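Long-range contacts in cellulose-binding protein, X158 (Saccharophagus degradans, PDB 2X34), which binds the polyisoprenoid ubiquinone-8 through a YceI-like domain and is implicated in the breakdown of plant cell walls: residues G111-Q116 with S133-K138; V129-P134 with V166-F171. One frame throughout, in Å; residues are numbered along the deposited sequence.

Interaction 1: G111-Q116 with S133-K138. With UQ8 (Ubiquinone-8), chain C.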
loop_
_atom_site.group_PDB
_atom_site.type_symbol
_atom_site.label_atom_id
_atom_site.label_comp_id
_atom_site.label_asym_id
_atom_site.label_seq_id
_atom_site.Cartn_x
_atom_site.Cartn_y
_atom_site.Cartn_z
ATOM N N GLY A 111 5.652 8.817 7.665
ATOM C CA GLY A 111 5.358 10.044 6.941
ATOM C C GLY A 111 3.891 10.090 6.613
ATOM O O GLY A 111 3.200 9.080 6.707
ATOM N N VAL A 112 3.387 11.244 6.217
ATOM C CA VAL A 112 1.953 11.369 5.976
ATOM C C VAL A 112 1.710 11.355 4.472
ATOM O O VAL A 112 2.401 12.031 3.722
ATOM C CB VAL A 112 1.362 12.639 6.595
ATOM C CG1 VAL A 112 -0.078 12.831 6.173
ATOM C CG2 VAL A 112 1.437 12.587 8.126
ATOM N N ILE A 113 0.747 10.556 4.044
ATOM C CA ILE A 113 0.238 10.594 2.670
ATOM C C ILE A 113 -1.099 11.323 2.680
ATOM O O ILE A 113 -2.095 10.822 3.226
ATOM C CB ILE A 113 0.065 9.176 2.114
ATOM C CG1 ILE A 113 1.398 8.436 2.122
ATOM C CG2 ILE A 113 -0.543 9.183 0.689
ATOM C CD1 ILE A 113 1.234 7.005 1.903
ATOM N N ASP A 114 -1.111 12.517 2.094
ATOM C CA ASP A 114 -2.326 13.312 1.961
ATOM C C ASP A 114 -2.922 12.997 0.618
ATOM O O ASP A 114 -2.350 13.356 -0.423
ATOM C CB ASP A 114 -2.024 14.811 2.013
ATOM C CG ASP A 114 -1.587 15.256 3.374
ATOM O OD1 ASP A 114 -2.366 15.074 4.331
ATOM O OD2 ASP A 114 -0.450 15.764 3.487
ATOM N N THR A 115 -4.038 12.283 0.618
ATOM C CA THR A 115 -4.600 11.829 -0.629
ATOM C C THR A 115 -6.098 11.675 -0.426
ATOM O O THR A 115 -6.592 11.890 0.688
ATOM C CB THR A 115 -3.934 10.513 -1.072
ATOM O OG1 THR A 115 -4.305 10.191 -2.425
ATOM C CG2 THR A 115 -4.280 9.348 -0.129
ATOM N N GLN A 116 -6.797 11.280 -1.491
ATOM C CA GLN A 116 -8.221 11.032 -1.451
ATOM C C GLN A 116 -8.499 9.542 -1.736
ATOM O O GLN A 116 -7.975 8.973 -2.694
ATOM C CB GLN A 116 -8.877 11.904 -2.515
ATOM C CG GLN A 116 -10.372 12.038 -2.414
ATOM C CD GLN A 116 -10.874 13.170 -3.298
ATOM O OE1 GLN A 116 -10.832 13.063 -4.521
ATOM N NE2 GLN A 116 -11.335 14.274 -2.681
ATOM N N SER A 133 -7.286 8.791 -6.841
ATOM C CA SER A 133 -6.421 9.431 -7.818
ATOM C C SER A 133 -5.125 8.690 -7.908
ATOM O O SER A 133 -4.728 8.006 -6.960
ATOM C CB SER A 133 -6.137 10.879 -7.418
ATOM O OG SER A 133 -6.407 11.104 -6.042
ATOM N N PRO A 134 -4.420 8.855 -9.027
ATOM C CA PRO A 134 -3.090 8.280 -9.038
ATOM C C PRO A 134 -2.301 8.829 -7.857
ATOM O O PRO A 134 -2.488 9.986 -7.456
ATOM C CB PRO A 134 -2.529 8.716 -10.394
ATOM C CG PRO A 134 -3.798 8.969 -11.242
ATOM C CD PRO A 134 -4.710 9.605 -10.268
ATOM N N LEU A 135 -1.499 7.953 -7.274
ATOM C CA LEU A 135 -0.788 8.184 -6.022
ATOM C C LEU A 135 0.678 7.874 -6.311
ATOM O O LEU A 135 0.988 6.819 -6.869
ATOM C CB LEU A 135 -1.320 7.219 -4.951
ATOM C CG LEU A 135 -0.771 7.249 -3.528
ATOM C CD1 LEU A 135 -0.929 8.648 -2.933
ATOM C CD2 LEU A 135 -1.480 6.195 -2.654
ATOM N N LEU A 136 1.559 8.819 -6.003
ATOM C CA LEU A 136 3.008 8.643 -6.178
ATOM C C LEU A 136 3.732 8.632 -4.817
ATOM O O LEU A 136 3.425 9.424 -3.929
ATOM C CB LEU A 136 3.577 9.772 -7.028
ATOM C CG LEU A 136 3.016 9.984 -8.441
ATOM C CD1 LEU A 136 3.581 11.263 -9.040
ATOM C CD2 LEU A 136 3.295 8.810 -9.358
ATOM N N ILE A 137 4.686 7.724 -4.680
ATOM C CA ILE A 137 5.606 7.675 -3.555
ATOM C C ILE A 137 6.989 8.081 -4.062
ATOM O O ILE A 137 7.411 7.593 -5.107
ATOM C CB ILE A 137 5.719 6.234 -2.991
ATOM C CG1 ILE A 137 4.438 5.822 -2.272
ATOM C CG2 ILE A 137 6.939 6.092 -2.039
ATOM C CD1 ILE A 137 3.825 6.885 -1.373
ATOM N N LYS A 138 7.664 8.988 -3.347
ATOM C CA LYS A 138 9.044 9.359 -3.662
ATOM C C LYS A 138 9.957 8.592 -2.712
ATOM O O LYS A 138 9.806 8.700 -1.492
ATOM C CB LYS A 138 9.252 10.860 -3.507
ATOM C CG LYS A 138 8.432 11.697 -4.492
ATOM C CD LYS A 138 8.520 13.172 -4.177
ATOM C CE LYS A 138 7.802 14.027 -5.245
ATOM N NZ LYS A 138 8.166 13.589 -6.640
HETATM C C45 UQ8 C . -11.313 4.971 4.411
HETATM C C44 UQ8 C . -11.451 3.612 4.995
HETATM C C46 UQ8 C . -12.868 3.147 5.255
HETATM C C43 UQ8 C . -10.391 2.817 5.273
HETATM C C42 UQ8 C . -8.922 3.150 5.057
HETATM C C41 UQ8 C . -8.262 1.889 4.464
HETATM C C39 UQ8 C . -6.789 2.102 4.271
HETATM C C40 UQ8 C . -5.930 1.901 5.481
HETATM C C38 UQ8 C . -6.301 2.477 3.074
HETATM C C37 UQ8 C . -4.833 2.718 2.780
HETATM C C36 UQ8 C . -4.645 4.198 2.445
HETATM C C34 UQ8 C . -3.278 4.588 1.916
HETATM C C35 UQ8 C . -3.090 6.021 1.489
HETATM C C33 UQ8 C . -2.277 3.691 1.812
HETATM C C32 UQ8 C . -0.871 4.053 1.310
HETATM C C31 UQ8 C . -0.346 2.953 0.380
HETATM C C29 UQ8 C . 1.153 3.065 0.164
HETATM C C30 UQ8 C . 1.747 4.319 -0.435
HETATM C C28 UQ8 C . 1.922 2.016 0.507
HETATM C C27 UQ8 C . 3.442 1.960 0.330
HETATM C C26 UQ8 C . 3.678 0.883 -0.743
HETATM C C24 UQ8 C . 5.148 0.566 -0.997
HETATM C C25 UQ8 C . 5.959 -0.178 0.026
HETATM C C23 UQ8 C . 5.659 0.972 -2.161
HETATM C C22 UQ8 C . 7.083 0.779 -2.664
HETATM C C21 UQ8 C . 7.884 2.085 -2.490
HETATM C C19 UQ8 C . 9.147 2.204 -3.323
HETATM C C20 UQ8 C . 9.872 3.523 -3.283
HETATM C C18 UQ8 C . 9.613 1.193 -4.092
HETATM C C17 UQ8 C . 10.899 1.308 -4.939
HETATM C C16 UQ8 C . 10.661 0.479 -6.198
HETATM C C14 UQ8 C . 11.743 0.424 -7.274
HETATM C C15 UQ8 C . 12.104 1.669 -8.048
HETATM C C13 UQ8 C . 12.338 -0.775 -7.528
HETATM C C12 UQ8 C . 13.427 -1.006 -8.583
HETATM C C11 UQ8 C . 13.203 -2.342 -9.323
HETATM C C9 UQ8 C . 14.240 -2.469 -10.408
HETATM C C10 UQ8 C . 13.977 -1.721 -11.704
HETATM C C8 UQ8 C . 15.318 -3.242 -10.175
HETATM C C7 UQ8 C . 16.490 -3.509 -11.112
HETATM C C6 UQ8 C . 16.634 -4.990 -11.323
HETATM C C1 UQ8 C . 17.285 -5.939 -10.361
HETATM C C1M UQ8 C . 17.944 -5.516 -9.071
HETATM C C2 UQ8 C . 17.321 -7.387 -10.713
HETATM O O2 UQ8 C . 17.861 -8.192 -9.956
HETATM C C3 UQ8 C . 16.743 -7.907 -11.971
HETATM O O3 UQ8 C . 16.788 -9.264 -12.233
HETATM C C3M UQ8 C . 17.987 -10.056 -12.231
HETATM C C4 UQ8 C . 16.096 -6.946 -12.895
HETATM O O4 UQ8 C . 15.487 -7.327 -14.059
HETATM C C4M UQ8 C . 16.148 -8.187 -14.993
HETATM C C5 UQ8 C . 16.054 -5.527 -12.562
HETATM O O5 UQ8 C . 15.461 -4.791 -13.335
HETATM O O HOH W 1 -5.577 8.711 -4.394
#
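Leu135 reaches across from 133-138 and puts one methyl, CD1, against both Ile113 and Thr115. Its CB points toward 111-116, and with CG anti to the backbone N (chi1 -179°) CD1 ends against that strand. There CD1 meets Ile113 CG2 at 3.7 Å, the two side chains crossing at about a right angle; Thr115 OG1 lies equally near the same methyl. The other arm of Ile113 works on the ligand: its CD1 packs on the ubiquinone-8 methyl C30 at 3.6 Å and lies beside Ile137 CD1, which presses on C30 from the neighbouring strand.

At the other end Ser133 points its CB toward 111-116, its OG 4.4 Å from Gln116 CB, but a water does the joining. Thr115 OG1 is hydrogen-bonded to it at 2.8 Å; the water in turn gives a proton to Gln116 O and accepts one from Ser133 N at 3.0 Å. The two antiparallel strands belong to one beta hairpin, 109-121 with 126-138, yet here their axes come no closer than 9.1 Å, too far for direct backbone pairing. On its far side 111-116 is paired with strand 95-106.

The chemistry is therefore split: a water links the Thr115 hydroxyl and two backbone groups where the strands part, while farther along Leu135 packs on Ile113, and Ile113 and Ile137 give the isoprenoid tail an apolar surface.

Interaction 2: V129-P134 with V166-F171. With UQ8 (Ubiquinone-8), chain C.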
loop_
_atom_site.group_PDB
_atom_site.type_symbol
_atom_site.label_atom_id
_atom_site.label_comp_id
_atom_site.label_asym_id
_atom_site.label_seq_id
_atom_site.Cartn_x
_atom_site.Cartn_y
_atom_site.Cartn_z
ATOM N N VAL A 129 -12.257 -0.111 -0.711
ATOM C CA VAL A 129 -11.480 1.117 -0.497
ATOM C C VAL A 129 -10.309 1.139 -1.476
ATOM O O VAL A 129 -9.544 0.182 -1.585
ATOM C CB VAL A 129 -11.027 1.276 0.956
ATOM C CG1 VAL A 129 -10.323 2.616 1.181
ATOM C CG2 VAL A 129 -12.232 1.146 1.934
ATOM N N GLN A 130 -10.219 2.225 -2.233
ATOM C CA GLN A 130 -9.194 2.333 -3.259
ATOM C C GLN A 130 -8.732 3.784 -3.391
ATOM O O GLN A 130 -9.433 4.730 -2.948
ATOM C CB GLN A 130 -9.702 1.702 -4.571
ATOM C CG GLN A 130 -10.833 2.419 -5.233
ATOM C CD GLN A 130 -11.457 1.564 -6.335
ATOM O OE1 GLN A 130 -10.762 1.080 -7.237
ATOM N NE2 GLN A 130 -12.743 1.376 -6.261
ATOM N N ASN A 131 -7.513 3.973 -3.878
ATOM C CA ASN A 131 -7.021 5.329 -4.097
ATOM C C ASN A 131 -7.852 5.950 -5.216
ATOM O O ASN A 131 -8.007 5.359 -6.275
ATOM C CB ASN A 131 -5.519 5.380 -4.410
ATOM C CG ASN A 131 -5.108 4.459 -5.557
ATOM O OD1 ASN A 131 -5.292 3.232 -5.493
ATOM N ND2 ASN A 131 -4.552 5.040 -6.611
ATOM N N GLN A 132 -8.393 7.140 -4.972
ATOM C CA GLN A 132 -9.288 7.795 -5.943
ATOM C C GLN A 132 -8.476 8.295 -7.135
ATOM O O GLN A 132 -8.915 8.210 -8.273
ATOM C CB GLN A 132 -10.076 8.957 -5.304
ATOM C CG GLN A 132 -10.867 9.858 -6.311
ATOM C CD GLN A 132 -12.013 9.143 -7.020
ATOM O OE1 GLN A 132 -12.442 8.084 -6.602
ATOM N NE2 GLN A 132 -12.500 9.728 -8.106
ATOM N N SER A 133 -7.286 8.791 -6.841
ATOM C CA SER A 133 -6.421 9.431 -7.818
ATOM C C SER A 133 -5.125 8.690 -7.908
ATOM O O SER A 133 -4.728 8.006 -6.960
ATOM C CB SER A 133 -6.137 10.879 -7.418
ATOM O OG SER A 133 -6.407 11.104 -6.042
ATOM N N PRO A 134 -4.420 8.855 -9.027
ATOM C CA PRO A 134 -3.090 8.280 -9.038
ATOM C C PRO A 134 -2.301 8.829 -7.857
ATOM O O PRO A 134 -2.488 9.986 -7.456
ATOM C CB PRO A 134 -2.529 8.716 -10.394
ATOM C CG PRO A 134 -3.798 8.969 -11.242
ATOM C CD PRO A 134 -4.710 9.605 -10.268
ATOM N N VAL A 166 1.668 3.971 -6.893
ATOM C CA VAL A 166 1.113 2.923 -6.044
ATOM C C VAL A 166 -0.387 2.954 -6.259
ATOM O O VAL A 166 -0.984 4.040 -6.345
ATOM C CB VAL A 166 1.458 3.165 -4.555
ATOM C CG1 VAL A 166 0.734 2.149 -3.665
ATOM C CG2 VAL A 166 2.983 3.111 -4.332
ATOM N N ASP A 167 -0.972 1.768 -6.420
ATOM C CA ASP A 167 -2.416 1.609 -6.545
ATOM C C ASP A 167 -2.877 0.455 -5.697
ATOM O O ASP A 167 -2.138 -0.503 -5.533
ATOM C CB ASP A 167 -2.764 1.343 -8.006
ATOM C CG ASP A 167 -2.696 2.583 -8.840
ATOM O OD1 ASP A 167 -3.643 3.395 -8.763
ATOM O OD2 ASP A 167 -1.699 2.743 -9.582
ATOM N N PHE A 168 -4.086 0.546 -5.141
ATOM C CA PHE A 168 -4.610 -0.538 -4.317
ATOM C C PHE A 168 -6.116 -0.605 -4.363
ATOM O O PHE A 168 -6.790 0.393 -4.558
ATOM C CB PHE A 168 -4.139 -0.407 -2.852
ATOM C CG PHE A 168 -4.410 0.960 -2.235
ATOM C CD1 PHE A 168 -5.634 1.242 -1.612
ATOM C CD2 PHE A 168 -3.431 1.953 -2.263
ATOM C CE1 PHE A 168 -5.868 2.483 -1.042
ATOM C CE2 PHE A 168 -3.663 3.192 -1.711
ATOM C CZ PHE A 168 -4.894 3.460 -1.103
ATOM N N VAL A 169 -6.638 -1.817 -4.225
ATOM C CA VAL A 169 -8.067 -2.037 -4.031
ATOM C C VAL A 169 -8.181 -2.982 -2.835
ATOM O O VAL A 169 -7.684 -4.119 -2.876
ATOM C CB VAL A 169 -8.739 -2.609 -5.291
ATOM C CG1 VAL A 169 -10.231 -2.885 -5.039
ATOM C CG2 VAL A 169 -8.529 -1.617 -6.507
ATOM N N LEU A 170 -8.794 -2.486 -1.768
ATOM C CA LEU A 170 -8.905 -3.212 -0.515
ATOM C C LEU A 170 -10.361 -3.467 -0.212
ATOM O O LEU A 170 -11.225 -2.596 -0.459
ATOM C CB LEU A 170 -8.332 -2.389 0.650
ATOM C CG LEU A 170 -6.966 -1.753 0.424
ATOM C CD1 LEU A 170 -6.647 -0.729 1.517
ATOM C CD2 LEU A 170 -5.893 -2.809 0.325
ATOM N N PHE A 171 -10.631 -4.636 0.343
ATOM C CA PHE A 171 -11.985 -5.013 0.695
ATOM C C PHE A 171 -11.976 -5.308 2.181
ATOM O O PHE A 171 -11.188 -6.150 2.673
ATOM C CB PHE A 171 -12.454 -6.254 -0.095
ATOM C CG PHE A 171 -12.503 -6.053 -1.586
ATOM C CD1 PHE A 171 -13.670 -5.601 -2.215
ATOM C CD2 PHE A 171 -11.380 -6.293 -2.365
ATOM C CE1 PHE A 171 -13.713 -5.418 -3.622
ATOM C CE2 PHE A 171 -11.420 -6.104 -3.757
ATOM C CZ PHE A 171 -12.591 -5.665 -4.373
HETATM C C45 UQ8 C . -11.313 4.971 4.411
HETATM C C44 UQ8 C . -11.451 3.612 4.995
HETATM C C46 UQ8 C . -12.868 3.147 5.255
HETATM C C43 UQ8 C . -10.391 2.817 5.273
HETATM C C42 UQ8 C . -8.922 3.150 5.057
HETATM C C41 UQ8 C . -8.262 1.889 4.464
HETATM C C39 UQ8 C . -6.789 2.102 4.271
HETATM C C40 UQ8 C . -5.930 1.901 5.481
HETATM C C38 UQ8 C . -6.301 2.477 3.074
HETATM C C37 UQ8 C . -4.833 2.718 2.780
HETATM C C36 UQ8 C . -4.645 4.198 2.445
HETATM C C34 UQ8 C . -3.278 4.588 1.916
HETATM C C35 UQ8 C . -3.090 6.021 1.489
HETATM C C33 UQ8 C . -2.277 3.691 1.812
HETATM C C32 UQ8 C . -0.871 4.053 1.310
HETATM C C31 UQ8 C . -0.346 2.953 0.380
HETATM C C29 UQ8 C . 1.153 3.065 0.164
HETATM C C30 UQ8 C . 1.747 4.319 -0.435
HETATM C C28 UQ8 C . 1.922 2.016 0.507
HETATM C C27 UQ8 C . 3.442 1.960 0.330
HETATM C C26 UQ8 C . 3.678 0.883 -0.743
HETATM C C24 UQ8 C . 5.148 0.566 -0.997
HETATM C C25 UQ8 C . 5.959 -0.178 0.026
HETATM C C23 UQ8 C . 5.659 0.972 -2.161
HETATM C C22 UQ8 C . 7.083 0.779 -2.664
HETATM C C21 UQ8 C . 7.884 2.085 -2.490
HETATM C C19 UQ8 C . 9.147 2.204 -3.323
HETATM C C20 UQ8 C . 9.872 3.523 -3.283
HETATM C C18 UQ8 C . 9.613 1.193 -4.092
HETATM C C17 UQ8 C . 10.899 1.308 -4.939
HETATM C C16 UQ8 C . 10.661 0.479 -6.198
HETATM C C14 UQ8 C . 11.743 0.424 -7.274
HETATM C C15 UQ8 C . 12.104 1.669 -8.048
HETATM C C13 UQ8 C . 12.338 -0.775 -7.528
HETATM C C12 UQ8 C . 13.427 -1.006 -8.583
HETATM C C11 UQ8 C . 13.203 -2.342 -9.323
HETATM C C9 UQ8 C . 14.240 -2.469 -10.408
HETATM C C10 UQ8 C . 13.977 -1.721 -11.704
HETATM C C8 UQ8 C . 15.318 -3.242 -10.175
HETATM C C7 UQ8 C . 16.490 -3.509 -11.112
HETATM C C6 UQ8 C . 16.634 -4.990 -11.323
HETATM C C1 UQ8 C . 17.285 -5.939 -10.361
HETATM C C1M UQ8 C . 17.944 -5.516 -9.071
HETATM C C2 UQ8 C . 17.321 -7.387 -10.713
HETATM O O2 UQ8 C . 17.861 -8.192 -9.956
HETATM C C3 UQ8 C . 16.743 -7.907 -11.971
HETATM O O3 UQ8 C . 16.788 -9.264 -12.233
HETATM C C3M UQ8 C . 17.987 -10.056 -12.231
HETATM C C4 UQ8 C . 16.096 -6.946 -12.895
HETATM O O4 UQ8 C . 15.487 -7.327 -14.059
HETATM C C4M UQ8 C . 16.148 -8.187 -14.993
HETATM C C5 UQ8 C . 16.054 -5.527 -12.562
HETATM O O5 UQ8 C . 15.461 -4.791 -13.335
HETATM O O HOH W 2 -5.987 1.942 -8.266
#
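Asn131 gives its amide to two groups of 166-171 at once. ND2 donates to Asp167 OD1 at 2.9 Å in an almost straight bond (176°), lying in the amide plane of Asn131 but meeting the carboxylate from above its plane. OD1 accepts the backbone N-H of Phe168 at 3.0 Å, taking the place of a main-chain carbonyl. The other ND2 proton goes to Ser133 O within the same turn, and a water donates to both Asn131 OD1 and Asp167 OD1, so the amide is fixed in its rotation. With CG set between the backbone N and carbonyl carbon (chi1 53°), the amide swings over to the neighbouring strand. Replacing Asn131 by alanine would remove the amide, and is likely to leave Phe168 N and Asp167 OD1 without this partner and the turn at Ser133 freer to shift.

Toward the start of 129-134, Val129 and Leu170 form an antiparallel hydrogen-bonded pair, Val129 N to Leu170 O at 2.7 Å and Leu170 N back to Val129 O. This joins strands 126-138 and 163-173 in the curled antiparallel sheet of the YceI-like domain, which wraps round the lipid.

Beside the amide, Asn131 CB makes an off-centre CH-pi contact with the Phe168 ring, 4.3 Å from its centroid. That ring's CZ touches ubiquinone-8 C34 at 3.6 Å, and Leu170 CD1 comes equally close to C38. Val129 CG2 packs on C46 near the tail's end, on the same face as Leu170. Away from the lipid, Gln130 and Val169 lie side by side, OE1 against CG2.

Going from the N terminus, 111-116 comes first on strand 109-121; the chain turns and returns along 126-138, passing 129-134 before 133-138 closes the loop of interaction 1. Interaction 2 starts inside that loop, at 129-134, and closes much later, after helix 145-154, when strand 163-173 brings in 166-171. The two loops thus cross, overlapping at Ser133 and Pro134. Strand 126-138 is the shared middle strand: Gln116 O probably accepts a bond from Gln132 N on one edge, and Leu135 O one from Val166 N on the other. Leu135 and Phe168 pack together where the two contacts meet, and both contacts supply residues to the ubiquinone-8 pocket.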